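Fimbrial subunit type 1 (Actinomyces oris, PDB 3UXF) forms the major building block of a type 1 fimbria, an adhesive pilus anchored in the cell wall of this oral Gram-positive bacterium. Local coordinates at residues Thr82-Asp87 and Lys95-Leu100; Thr43-His48 and Tyr138-Thr143; Ser35-Asp40 and Asp87-Asp92; Val77-Thr82 and Gly124-Thr129; Ser208-Asp213 and Lys221-Val226. All coordinates share one frame; numbering follows the deposited sequence.

Interactions 2 and 4 lie in the buried core of the N-terminal beta sandwich: their centres are 5 Å apart, and both join its two facing sheets mainly through side chains, aliphatic in interaction 2 and aromatic-aliphatic in interaction 4. Interactions 1 and 3, partly buried, sit at the end of that sandwich and share D87 and the helix 91-99. Interaction 1 seats the helix on the end of strand 78-84, whereas interaction 3 brings the N-terminal loop onto a turn built from polar bonds. Interaction 5 stands apart, its nearest atoms about 13 Å or more from the others; it is buried and is the one contact with a hydrogen bond between its segments.

Interaction 1 (Thr82-Asp87 and Lys95-Leu100); sequences TKLNVD and KTLADL
V86 and T96 meet because their first torsions turn methyls at each other: with OG1 at chi1 -62°, T96 CG2 is left anti to the backbone N, while V86 CG1 lies beside its backbone N (chi1 -68°). This is the connection from strand 78-84 to helix 91-99 in the N-terminal domain of the beta-sandwich pilin. The evidence for close fit is the 3.7 Å between V86 CG1 and T96 CG2, with V86 CG1 also 3.9 Å from T96 CB. The torsion that frees the T96 methyl for this contact also turns OG1 back to the helix, where it is hydrogen-bonded to D92 O. The other branch of V86 serves L97, and the two side chains lie roughly at right angles. Two residues earlier, at the end of the strand, L84 CD1 comes to 4.3 Å from L97 CD2, so one leucine methyl serves both L84 and V86. The inverse gamma turn centred on N85 lies between these two residues, both of which point toward the helix. A137 of strand 136-144 touches both V86 and L97, extending the apolar patch into the sheet. The second V86 methyl, CG2, ends 4.2 Å from L97 CD2.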
# COMPACT_ATOMS: atom_id res chain seq x y z
N THR A 82 -26.31 -19.37 9.18
CA THR A 82 -27.44 -19.49 10.10
C THR A 82 -28.72 -19.68 9.30
O THR A 82 -29.03 -18.86 8.43
CB THR A 82 -27.58 -18.23 10.96
OG1 THR A 82 -26.35 -18.03 11.68
CG2 THR A 82 -28.75 -18.37 11.93
N LYS A 83 -29.47 -20.76 9.55
CA LYS A 83 -30.72 -20.97 8.80
C LYS A 83 -31.78 -19.94 9.16
O LYS A 83 -31.93 -19.59 10.34
CB LYS A 83 -31.28 -22.39 9.04
CG LYS A 83 -32.40 -22.77 8.06
CD LYS A 83 -32.78 -24.26 8.22
CE LYS A 83 -34.29 -24.51 8.15
NZ LYS A 83 -34.98 -24.09 6.92
N LEU A 84 -32.47 -19.42 8.16
CA LEU A 84 -33.49 -18.40 8.39
C LEU A 84 -34.83 -19.09 8.53
O LEU A 84 -35.04 -20.20 8.01
CB LEU A 84 -33.54 -17.38 7.27
CG LEU A 84 -32.20 -16.66 7.01
CD1 LEU A 84 -32.40 -15.55 5.99
CD2 LEU A 84 -31.58 -16.11 8.32
N ASN A 85 -35.74 -18.43 9.24
CA ASN A 85 -37.06 -19.01 9.47
C ASN A 85 -37.99 -18.68 8.31
O ASN A 85 -38.96 -17.93 8.44
CB ASN A 85 -37.62 -18.46 10.77
CG ASN A 85 -36.94 -19.06 11.99
OD1 ASN A 85 -36.71 -18.38 13.00
ND2 ASN A 85 -36.62 -20.35 11.91
N VAL A 86 -37.65 -19.25 7.15
CA VAL A 86 -38.51 -19.23 5.98
C VAL A 86 -38.54 -20.64 5.43
O VAL A 86 -37.54 -21.37 5.46
CB VAL A 86 -38.03 -18.26 4.86
CG1 VAL A 86 -38.17 -16.79 5.31
CG2 VAL A 86 -36.61 -18.59 4.44
N ASP A 87 -39.71 -21.06 4.96
CA ASP A 87 -39.84 -22.41 4.42
C ASP A 87 -39.77 -22.34 2.90
O ASP A 87 -40.74 -21.92 2.26
CB ASP A 87 -41.19 -22.99 4.88
CG ASP A 87 -41.40 -24.43 4.45
OD1 ASP A 87 -40.66 -24.94 3.59
OD2 ASP A 87 -42.34 -25.08 5.01
N LYS A 95 -41.56 -15.58 -0.85
CA LYS A 95 -42.16 -14.24 -0.83
C LYS A 95 -41.61 -13.42 0.34
O LYS A 95 -41.28 -12.26 0.17
CB LYS A 95 -43.70 -14.33 -0.82
CG LYS A 95 -44.46 -12.98 -0.78
CD LYS A 95 -44.04 -12.09 -1.92
CE LYS A 95 -45.05 -10.96 -2.13
NZ LYS A 95 -45.23 -10.16 -0.88
N THR A 96 -41.49 -14.04 1.51
CA THR A 96 -40.87 -13.36 2.66
C THR A 96 -39.49 -12.86 2.32
O THR A 96 -39.12 -11.71 2.63
CB THR A 96 -40.80 -14.29 3.87
OG1 THR A 96 -42.12 -14.66 4.25
CG2 THR A 96 -40.07 -13.61 5.06
N LEU A 97 -38.69 -13.70 1.67
CA LEU A 97 -37.35 -13.26 1.26
C LEU A 97 -37.40 -12.10 0.26
O LEU A 97 -36.60 -11.16 0.36
CB LEU A 97 -36.55 -14.42 0.65
CG LEU A 97 -36.08 -15.53 1.58
CD1 LEU A 97 -35.25 -16.54 0.77
CD2 LEU A 97 -35.24 -15.02 2.74
N ALA A 98 -38.27 -12.21 -0.73
CA ALA A 98 -38.40 -11.19 -1.76
C ALA A 98 -38.74 -9.85 -1.11
O ALA A 98 -38.21 -8.81 -1.50
CB ALA A 98 -39.47 -11.58 -2.77
N ASP A 99 -39.61 -9.90 -0.09
CA ASP A 99 -40.08 -8.69 0.58
C ASP A 99 -38.96 -7.95 1.29
O ASP A 99 -39.11 -6.76 1.59
CB ASP A 99 -41.15 -9.01 1.62
CG ASP A 99 -42.47 -9.37 1.01
OD1 ASP A 99 -42.61 -9.26 -0.22
OD2 ASP A 99 -43.38 -9.78 1.78
N LEU A 100 -37.86 -8.63 1.58
CA LEU A 100 -36.71 -7.99 2.22
C LEU A 100 -36.01 -7.06 1.25
O LEU A 100 -35.26 -6.18 1.67
CB LEU A 100 -35.70 -9.03 2.68
CG LEU A 100 -36.13 -10.07 3.70
CD1 LEU A 100 -35.02 -11.10 3.83
CD2 LEU A 100 -36.44 -9.42 5.03

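Interaction 2 (Thr43-His48 and Tyr138-Thr143); sequences TTLTVH and YLVSET
V140, L45 and V47 carry nearly all of the contact between strand 44-48 and strand 136-144, which lie in the two facing sheets of the N-terminal beta sandwich. The backbones stay well separated, as expected across the interior of a sandwich: the CA atoms of L45 and Y138 are 9.8 Å apart, and those of V47 and V140 9.1 Å. Side chains alone bridge that gap. V140 has the largest buried share and divides its two methyls between two partners. With CG1 anti to the backbone N (chi1 -175°), CG2 is left beside that N and faces L45, while CG1 faces V47. L45 answers with its CD2 branch, which its second torsion extends anti to CA, bringing L45 CD2 to 4.1 Å from V140 CG2. The two side chains reach into the interior from opposite sheets and run past one another rather than meeting end on. The alternation of the strand explains the choice of residues, since L45 and V47 point inward while T46 between them points to the other side of its sheet. F155 and V157 also touch V140, and V176 lies against both L45 and V47, which continues the hydrophobic interior. Nearby, T43 OG1 is hydrogen-bonded to T133, a calcium ligand. The looser of the two contacts places V47 CG2 4.4 Å from V140 CG1.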
# COMPACT_ATOMS: atom_id res chain seq x y z
N THR A 43 -28.06 -31.11 -0.33
CA THR A 43 -27.59 -29.77 -0.68
C THR A 43 -26.15 -29.59 -0.27
O THR A 43 -25.68 -30.26 0.64
CB THR A 43 -28.40 -28.67 0.04
OG1 THR A 43 -28.45 -28.95 1.44
CG2 THR A 43 -29.84 -28.54 -0.54
N THR A 44 -25.46 -28.65 -0.92
CA THR A 44 -24.16 -28.19 -0.40
C THR A 44 -24.06 -26.69 -0.64
O THR A 44 -24.73 -26.15 -1.53
CB THR A 44 -22.93 -28.89 -1.06
OG1 THR A 44 -22.94 -28.64 -2.46
CG2 THR A 44 -22.96 -30.43 -0.84
N LEU A 45 -23.22 -26.03 0.16
CA LEU A 45 -22.96 -24.60 -0.01
C LEU A 45 -21.45 -24.44 0.03
O LEU A 45 -20.85 -24.80 1.02
CB LEU A 45 -23.59 -23.81 1.13
CG LEU A 45 -23.17 -22.33 1.12
CD1 LEU A 45 -23.57 -21.64 -0.18
CD2 LEU A 45 -23.76 -21.62 2.36
N THR A 46 -20.85 -23.89 -1.02
CA THR A 46 -19.39 -23.75 -1.09
C THR A 46 -19.09 -22.27 -1.19
O THR A 46 -19.48 -21.61 -2.15
CB THR A 46 -18.83 -24.48 -2.30
OG1 THR A 46 -19.15 -25.87 -2.18
CG2 THR A 46 -17.29 -24.36 -2.35
N VAL A 47 -18.44 -21.72 -0.17
CA VAL A 47 -18.08 -20.29 -0.14
C VAL A 47 -16.61 -20.17 -0.56
O VAL A 47 -15.77 -20.85 0.01
CB VAL A 47 -18.29 -19.75 1.29
CG1 VAL A 47 -18.02 -18.21 1.38
CG2 VAL A 47 -19.72 -20.05 1.76
N HIS A 48 -16.34 -19.35 -1.58
CA HIS A 48 -14.98 -19.18 -2.11
C HIS A 48 -14.40 -17.89 -1.53
O HIS A 48 -14.89 -16.80 -1.84
CB HIS A 48 -15.05 -19.07 -3.62
CG HIS A 48 -15.47 -20.34 -4.30
ND1 HIS A 48 -14.61 -21.11 -5.06
CD2 HIS A 48 -16.67 -20.98 -4.34
CE1 HIS A 48 -15.26 -22.17 -5.52
NE2 HIS A 48 -16.51 -22.11 -5.09
N TYR A 138 -30.14 -19.19 4.12
CA TYR A 138 -29.12 -19.04 5.13
C TYR A 138 -28.48 -17.66 5.11
O TYR A 138 -28.23 -17.09 4.05
CB TYR A 138 -28.01 -20.07 4.94
CG TYR A 138 -28.43 -21.49 5.26
CD1 TYR A 138 -28.13 -22.05 6.49
CD2 TYR A 138 -29.11 -22.25 4.33
CE1 TYR A 138 -28.51 -23.34 6.78
CE2 TYR A 138 -29.49 -23.54 4.62
CZ TYR A 138 -29.19 -24.08 5.84
OH TYR A 138 -29.57 -25.37 6.13
N LEU A 139 -28.19 -17.15 6.30
CA LEU A 139 -27.44 -15.92 6.45
C LEU A 139 -26.00 -16.37 6.63
O LEU A 139 -25.70 -17.16 7.52
CB LEU A 139 -27.92 -15.14 7.67
CG LEU A 139 -27.25 -13.79 7.91
CD1 LEU A 139 -27.47 -12.87 6.72
CD2 LEU A 139 -27.79 -13.16 9.18
N VAL A 140 -25.12 -15.89 5.76
CA VAL A 140 -23.72 -16.30 5.79
C VAL A 140 -22.85 -15.15 6.27
O VAL A 140 -22.91 -14.05 5.70
CB VAL A 140 -23.27 -16.74 4.39
CG1 VAL A 140 -21.82 -17.29 4.43
CG2 VAL A 140 -24.25 -17.79 3.83
N SER A 141 -22.05 -15.41 7.29
CA SER A 141 -21.23 -14.35 7.86
C SER A 141 -19.80 -14.84 8.11
O SER A 141 -19.57 -15.96 8.58
CB SER A 141 -21.87 -13.86 9.16
OG SER A 141 -21.08 -12.82 9.73
N GLU A 142 -18.82 -13.99 7.81
CA GLU A 142 -17.45 -14.33 8.15
C GLU A 142 -17.19 -14.02 9.61
O GLU A 142 -17.22 -12.85 10.01
CB GLU A 142 -16.49 -13.54 7.26
CG GLU A 142 -15.04 -13.90 7.44
CD GLU A 142 -14.15 -13.24 6.39
OE1 GLU A 142 -14.56 -13.15 5.21
OE2 GLU A 142 -13.02 -12.83 6.73
N THR A 143 -16.99 -15.05 10.42
CA THR A 143 -16.99 -14.88 11.87
C THR A 143 -15.62 -14.97 12.54
O THR A 143 -15.51 -14.69 13.75
CB THR A 143 -17.94 -15.90 12.53
OG1 THR A 143 -17.70 -17.20 11.98
CG2 THR A 143 -19.40 -15.51 12.28

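Interaction 3 (Ser35-Asp40 and Asp87-Asp92); sequences STIDPD and DLTTYD
I37 CD1 abuts the flat L88 peptide at its carbonyl oxygen, 3.2 Å from L88 O, and a second flat group, the D87 carboxylate, braces the same turn. T89 N and T89 OG1 both approach D87 OD1 from one face of the carboxylate plane, N on the anti side and 33° out of the plane, OG1 on the syn side and 28° out. The bond from T89 N closes an Asx turn, to which the T89 hydroxyl adds a second bond on the same oxygen, within a type I beta turn from D87 to T90 that leads into helix 91-99 of the N-terminal domain. The two bonds differ in length, 2.9 Å from T89 N to D87 OD1 and 2.6 Å from T89 OG1 to the same oxygen. With its hydroxyl drawn to D87 (chi1 72°), T89 presents its methyl to P39, and the two side chains stand at about a right angle. On the facing loop, D40 N binds D38 OD1 from above the carboxylate plane, giving another Asx turn that follows the apolar I37. The L88 oxygen met by I37 is also hydrogen-bonded to W94 NE1, and the W94 side chain touches I37 as well. T90 OG1 donates to D87 O and, as N-cap, caps G93 N. T89 CG2 sits 3.8 Å from both P39 CB and P39 CG.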
# COMPACT_ATOMS: atom_id res chain seq x y z
N SER A 35 -38.75 -29.73 -11.52
CA SER A 35 -39.08 -28.31 -11.64
C SER A 35 -39.49 -27.69 -10.33
O SER A 35 -39.45 -26.46 -10.19
CB SER A 35 -40.22 -28.12 -12.65
OG SER A 35 -39.88 -28.66 -13.92
N THR A 36 -39.94 -28.52 -9.40
CA THR A 36 -40.36 -28.04 -8.09
C THR A 36 -39.31 -28.42 -7.05
O THR A 36 -38.43 -29.24 -7.32
CB THR A 36 -41.76 -28.61 -7.74
OG1 THR A 36 -41.72 -30.03 -7.78
CG2 THR A 36 -42.77 -28.09 -8.79
N ILE A 37 -39.40 -27.81 -5.87
CA ILE A 37 -38.36 -28.03 -4.86
C ILE A 37 -38.56 -29.33 -4.12
O ILE A 37 -39.66 -29.63 -3.61
CB ILE A 37 -38.29 -26.84 -3.91
CG1 ILE A 37 -37.72 -25.64 -4.68
CG2 ILE A 37 -37.44 -27.18 -2.70
CD1 ILE A 37 -37.53 -24.40 -3.88
N ASP A 38 -37.51 -30.14 -4.11
CA ASP A 38 -37.53 -31.41 -3.37
C ASP A 38 -37.15 -31.17 -1.91
O ASP A 38 -36.00 -30.89 -1.61
CB ASP A 38 -36.60 -32.42 -4.06
CG ASP A 38 -36.42 -33.69 -3.26
OD1 ASP A 38 -37.16 -33.91 -2.29
OD2 ASP A 38 -35.53 -34.50 -3.63
N PRO A 39 -38.11 -31.24 -0.98
CA PRO A 39 -37.82 -30.91 0.42
C PRO A 39 -36.70 -31.76 0.99
O PRO A 39 -36.03 -31.30 1.92
CB PRO A 39 -39.14 -31.24 1.14
CG PRO A 39 -40.16 -31.06 0.07
CD PRO A 39 -39.52 -31.65 -1.16
N ASP A 40 -36.51 -32.96 0.46
CA ASP A 40 -35.51 -33.85 1.04
C ASP A 40 -34.21 -33.91 0.23
O ASP A 40 -33.39 -34.82 0.41
CB ASP A 40 -36.08 -35.26 1.19
CG ASP A 40 -37.28 -35.29 2.12
OD1 ASP A 40 -37.20 -34.69 3.22
OD2 ASP A 40 -38.29 -35.89 1.72
N ASP A 87 -39.71 -21.06 4.96
CA ASP A 87 -39.84 -22.41 4.42
C ASP A 87 -39.77 -22.34 2.90
O ASP A 87 -40.74 -21.92 2.26
CB ASP A 87 -41.19 -22.99 4.88
CG ASP A 87 -41.40 -24.43 4.45
OD1 ASP A 87 -40.66 -24.94 3.59
OD2 ASP A 87 -42.34 -25.08 5.01
N LEU A 88 -38.64 -22.77 2.32
CA LEU A 88 -38.48 -22.60 0.88
C LEU A 88 -39.18 -23.73 0.10
O LEU A 88 -39.11 -23.79 -1.14
CB LEU A 88 -37.00 -22.50 0.49
CG LEU A 88 -36.31 -21.21 0.99
CD1 LEU A 88 -34.96 -21.10 0.28
CD2 LEU A 88 -37.16 -19.98 0.70
N THR A 89 -39.88 -24.61 0.82
CA THR A 89 -40.74 -25.54 0.13
C THR A 89 -42.13 -24.94 -0.10
O THR A 89 -43.03 -25.63 -0.59
CB THR A 89 -40.87 -26.92 0.84
OG1 THR A 89 -41.66 -26.78 2.02
CG2 THR A 89 -39.51 -27.50 1.20
N THR A 90 -42.29 -23.66 0.24
CA THR A 90 -43.53 -22.92 0.03
C THR A 90 -43.26 -21.60 -0.70
O THR A 90 -42.20 -20.96 -0.53
CB THR A 90 -44.22 -22.59 1.37
OG1 THR A 90 -43.47 -21.57 2.05
CG2 THR A 90 -44.29 -23.86 2.26
N TYR A 91 -44.23 -21.18 -1.49
CA TYR A 91 -44.16 -19.87 -2.11
C TYR A 91 -44.03 -18.78 -1.03
O TYR A 91 -43.25 -17.84 -1.20
CB TYR A 91 -45.42 -19.63 -2.97
CG TYR A 91 -45.55 -18.21 -3.47
CD1 TYR A 91 -44.90 -17.79 -4.63
CD2 TYR A 91 -46.28 -17.26 -2.75
CE1 TYR A 91 -45.03 -16.51 -5.08
CE2 TYR A 91 -46.38 -15.96 -3.20
CZ TYR A 91 -45.75 -15.59 -4.36
OH TYR A 91 -45.86 -14.30 -4.79
N ASP A 92 -44.77 -18.91 0.08
CA ASP A 92 -44.73 -17.87 1.12
C ASP A 92 -43.32 -17.62 1.65
O ASP A 92 -42.96 -16.49 1.94
CB ASP A 92 -45.64 -18.20 2.30
CG ASP A 92 -47.12 -18.06 1.97
OD1 ASP A 92 -47.47 -17.46 0.93
OD2 ASP A 92 -47.93 -18.56 2.78

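Interaction 4 (Val77-Thr82 and Gly124-Thr129); sequences VEFTIT and GLASFT
I81 lies over one face of the F128 ring, while F79 addresses that ring at its edge and the methyl of A126 with its own ring. The face contact is a CH-pi interaction: I81 CG2 stands 3.8 Å from the F128 ring centroid, 19° off the ring normal and displaced from the ring centre. I81 CG1 lies between its backbone N and carbonyl carbon (chi1 63°); this torsion lays CG1 along the ring, and the extended second torsion takes I81 CD1 to 3.6 Å from F128 CD1. Thus one isoleucine follows the phenyl from CD1 to CZ. At the ring's far end, F79 O lies in the ring plane, 3.5 Å from F128 CZ. A126 CB approaches the F79 ring obliquely, 3.9 Å from F79 CD2. The strand axes come within 8.3 Å, with a signed angle of -30° between these short segments, consistent with aligned packing of the two sheets of a beta sandwich. Strand 78-84 belongs to the antiparallel sheet and 125-128 to the edge of the mixed one. T133, a calcium ligand, touches I81 and F128; strand 44-48, beside 125-128, places V47 on F79 and L45 on I81.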
# COMPACT_ATOMS: atom_id res chain seq x y z
N VAL A 77 -10.01 -18.73 7.39
CA VAL A 77 -11.11 -17.82 7.58
C VAL A 77 -12.33 -18.65 7.96
O VAL A 77 -12.62 -19.62 7.29
CB VAL A 77 -11.42 -17.07 6.28
CG1 VAL A 77 -12.64 -16.22 6.45
CG2 VAL A 77 -10.21 -16.19 5.89
N GLU A 78 -13.01 -18.27 9.03
CA GLU A 78 -14.20 -19.03 9.46
C GLU A 78 -15.46 -18.38 8.92
O GLU A 78 -15.65 -17.17 9.06
CB GLU A 78 -14.27 -19.05 10.97
CG GLU A 78 -15.43 -19.86 11.48
CD GLU A 78 -15.61 -19.68 12.98
OE1 GLU A 78 -16.26 -18.70 13.41
OE2 GLU A 78 -15.06 -20.52 13.73
N PHE A 79 -16.35 -19.19 8.32
CA PHE A 79 -17.69 -18.75 7.94
C PHE A 79 -18.70 -19.46 8.79
O PHE A 79 -18.54 -20.64 9.09
CB PHE A 79 -17.98 -19.04 6.47
CG PHE A 79 -17.31 -18.05 5.55
CD1 PHE A 79 -17.95 -16.88 5.24
CD2 PHE A 79 -16.04 -18.28 5.06
CE1 PHE A 79 -17.34 -15.92 4.41
CE2 PHE A 79 -15.42 -17.32 4.25
CZ PHE A 79 -16.10 -16.16 3.90
N THR A 80 -19.71 -18.72 9.21
CA THR A 80 -20.85 -19.29 9.91
C THR A 80 -22.08 -19.15 9.01
O THR A 80 -22.31 -18.09 8.43
CB THR A 80 -21.09 -18.57 11.21
OG1 THR A 80 -19.98 -18.81 12.07
CG2 THR A 80 -22.37 -19.08 11.87
N ILE A 81 -22.88 -20.20 8.91
CA ILE A 81 -24.17 -20.06 8.25
C ILE A 81 -25.28 -20.21 9.29
O ILE A 81 -25.20 -21.07 10.17
CB ILE A 81 -24.33 -21.05 7.08
CG1 ILE A 81 -24.30 -22.51 7.55
CG2 ILE A 81 -23.21 -20.83 6.07
CD1 ILE A 81 -24.62 -23.52 6.42
N THR A 82 -26.31 -19.37 9.18
CA THR A 82 -27.44 -19.49 10.10
C THR A 82 -28.72 -19.68 9.30
O THR A 82 -29.03 -18.86 8.43
CB THR A 82 -27.58 -18.23 10.96
OG1 THR A 82 -26.35 -18.03 11.68
CG2 THR A 82 -28.75 -18.37 11.93
N GLY A 124 -9.02 -21.92 0.10
CA GLY A 124 -9.91 -20.81 0.40
C GLY A 124 -11.38 -21.23 0.44
O GLY A 124 -12.23 -20.37 0.56
N LEU A 125 -11.66 -22.53 0.33
CA LEU A 125 -13.07 -22.96 0.34
C LEU A 125 -13.64 -23.22 1.72
O LEU A 125 -13.04 -23.90 2.52
CB LEU A 125 -13.20 -24.27 -0.46
CG LEU A 125 -12.78 -24.22 -1.94
CD1 LEU A 125 -13.14 -25.53 -2.64
CD2 LEU A 125 -13.42 -23.06 -2.69
N ALA A 126 -14.84 -22.72 1.98
CA ALA A 126 -15.60 -23.19 3.13
C ALA A 126 -16.74 -24.06 2.55
O ALA A 126 -17.69 -23.53 1.96
CB ALA A 126 -16.16 -22.04 3.90
N SER A 127 -16.57 -25.37 2.64
CA SER A 127 -17.46 -26.28 1.93
C SER A 127 -18.46 -26.88 2.86
O SER A 127 -18.18 -27.89 3.49
CB SER A 127 -16.68 -27.41 1.26
OG SER A 127 -15.86 -26.86 0.24
N PHE A 128 -19.64 -26.27 2.96
CA PHE A 128 -20.67 -26.82 3.84
C PHE A 128 -21.34 -28.01 3.16
O PHE A 128 -21.71 -27.94 2.00
CB PHE A 128 -21.71 -25.75 4.17
CG PHE A 128 -21.15 -24.62 4.99
CD1 PHE A 128 -21.18 -24.68 6.36
CD2 PHE A 128 -20.54 -23.54 4.37
CE1 PHE A 128 -20.65 -23.66 7.14
CE2 PHE A 128 -19.99 -22.51 5.12
CZ PHE A 128 -20.03 -22.57 6.51
N THR A 129 -21.47 -29.11 3.90
CA THR A 129 -21.86 -30.37 3.28
C THR A 129 -23.36 -30.58 3.38
O THR A 129 -24.07 -29.77 3.98
CB THR A 129 -21.25 -31.58 4.03
OG1 THR A 129 -21.72 -31.56 5.39
CG2 THR A 129 -19.70 -31.49 4.01

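Interaction 5 (Ser208-Asp213 and Lys221-Val226); sequences SIPKVD and KRYEVV
Y223 is the residue of 221-226 that meets S208, I209 and P210. It joins the segment leaving strand 201-208 to the one entering strand 224-229, which lie in different sheets, consistent with a crossover between the sheets of a beta-sandwich domain. Strand 201-208 lies in the five-stranded sheet and strand 224-229 in the mixed one. Along 221-226, R222 comes first and pairs with E224 in a salt bridge, gripping it side-on: R222 NE reaches OE2 of E224 at 3.0 Å and R222 NH2 reaches OE1 at 2.9 Å, both from above the carboxylate plane. E224 OE2 is also bonded to Q274 NE2, while R222 NH1 and NH2 bind the backbone oxygens of F328 and W330, so the guanidinium is fixed by several partners. Y223, between the two, points to the loop 208-210, with CG anti to its backbone N (chi1 -163°). P210 CD lies at the edge of the ring, 3.8 Å from Y223 CE1, and I209 CG1 comes to 4.2 Å from Y223 CZ, crossing the tyrosine at about a right angle. S208 O sits at the ring edge too, in its plane. The Y223 hydroxyl, which also pairs with T207 OG1, binds the carbonyl of the buried S208: Y223 OH donates to S208 O over 2.6 Å, approaching from above the carbonyl plane, 50° out of it, rather than along a lone pair.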
# COMPACT_ATOMS: atom_id res chain seq x y z
N SER A 208 -9.64 2.18 2.86
CA SER A 208 -11.11 2.08 2.86
C SER A 208 -11.70 2.34 4.24
O SER A 208 -11.03 2.13 5.28
CB SER A 208 -11.53 0.69 2.37
OG SER A 208 -11.22 0.55 1.01
N ILE A 209 -12.97 2.75 4.25
CA ILE A 209 -13.70 3.00 5.48
C ILE A 209 -14.90 2.04 5.50
O ILE A 209 -15.60 1.93 4.50
CB ILE A 209 -14.24 4.44 5.48
CG1 ILE A 209 -13.05 5.44 5.46
CG2 ILE A 209 -15.09 4.70 6.68
CD1 ILE A 209 -13.47 6.87 5.13
N PRO A 210 -15.11 1.32 6.61
CA PRO A 210 -16.28 0.42 6.64
C PRO A 210 -17.60 1.17 6.46
O PRO A 210 -17.73 2.27 6.96
CB PRO A 210 -16.24 -0.17 8.06
CG PRO A 210 -14.82 -0.03 8.48
CD PRO A 210 -14.27 1.19 7.81
N LYS A 211 -18.56 0.55 5.78
CA LYS A 211 -19.91 1.13 5.72
C LYS A 211 -20.74 0.63 6.90
O LYS A 211 -20.91 -0.57 7.08
CB LYS A 211 -20.58 0.74 4.41
CG LYS A 211 -21.94 1.44 4.19
CD LYS A 211 -22.53 1.03 2.83
CE LYS A 211 -23.83 1.78 2.50
NZ LYS A 211 -24.30 1.48 1.11
N VAL A 212 -21.19 1.55 7.76
CA VAL A 212 -22.04 1.19 8.90
C VAL A 212 -23.35 1.95 8.72
O VAL A 212 -23.41 2.86 7.89
CB VAL A 212 -21.42 1.56 10.25
CG1 VAL A 212 -20.06 0.84 10.45
CG2 VAL A 212 -21.25 3.08 10.39
N ASP A 213 -24.39 1.58 9.48
CA ASP A 213 -25.73 2.16 9.31
C ASP A 213 -25.82 3.47 10.05
O ASP A 213 -26.37 3.57 11.16
CB ASP A 213 -26.82 1.18 9.80
CG ASP A 213 -28.20 1.82 9.85
OD1 ASP A 213 -28.48 2.77 9.07
OD2 ASP A 213 -29.02 1.37 10.70
N LYS A 221 -16.29 2.22 15.70
CA LYS A 221 -15.85 2.35 17.09
C LYS A 221 -14.34 2.51 17.25
O LYS A 221 -13.87 3.01 18.27
CB LYS A 221 -16.33 1.17 17.93
CG LYS A 221 -17.82 0.91 17.81
CD LYS A 221 -18.62 1.98 18.52
CE LYS A 221 -19.99 1.47 18.92
NZ LYS A 221 -20.14 0.02 18.62
N ARG A 222 -13.59 2.08 16.25
CA ARG A 222 -12.15 2.22 16.25
C ARG A 222 -11.65 2.30 14.82
O ARG A 222 -12.04 1.50 13.98
CB ARG A 222 -11.46 1.07 16.99
CG ARG A 222 -9.94 1.15 16.97
CD ARG A 222 -9.29 0.00 17.72
NE ARG A 222 -7.86 0.23 17.91
CZ ARG A 222 -6.99 -0.71 18.27
NH1 ARG A 222 -7.40 -1.96 18.47
NH2 ARG A 222 -5.71 -0.41 18.43
N TYR A 223 -10.78 3.26 14.55
CA TYR A 223 -10.20 3.42 13.23
C TYR A 223 -8.81 3.99 13.37
O TYR A 223 -8.64 5.17 13.67
CB TYR A 223 -11.07 4.31 12.35
CG TYR A 223 -10.77 4.19 10.87
CD1 TYR A 223 -11.48 3.32 10.06
CD2 TYR A 223 -9.76 4.94 10.29
CE1 TYR A 223 -11.21 3.21 8.72
CE2 TYR A 223 -9.47 4.84 8.95
CZ TYR A 223 -10.20 3.97 8.16
OH TYR A 223 -9.91 3.87 6.82
N GLU A 224 -7.81 3.14 13.18
CA GLU A 224 -6.42 3.56 13.29
C GLU A 224 -5.63 3.16 12.06
O GLU A 224 -5.76 2.05 11.55
CB GLU A 224 -5.79 2.97 14.55
CG GLU A 224 -6.40 3.49 15.84
CD GLU A 224 -5.94 2.74 17.08
OE1 GLU A 224 -4.99 1.95 16.98
OE2 GLU A 224 -6.55 2.95 18.15
N VAL A 225 -4.80 4.09 11.58
CA VAL A 225 -3.90 3.84 10.47
C VAL A 225 -2.51 3.84 11.08
O VAL A 225 -2.08 4.83 11.66
CB VAL A 225 -4.01 4.92 9.40
CG1 VAL A 225 -2.99 4.69 8.30
CG2 VAL A 225 -5.42 4.95 8.83
N VAL A 226 -1.82 2.71 10.97
CA VAL A 226 -0.52 2.54 11.62
C VAL A 226 0.56 2.51 10.58
O VAL A 226 0.45 1.81 9.58
CB VAL A 226 -0.48 1.23 12.44
CG1 VAL A 226 0.90 1.09 13.15
CG2 VAL A 226 -1.62 1.26 13.49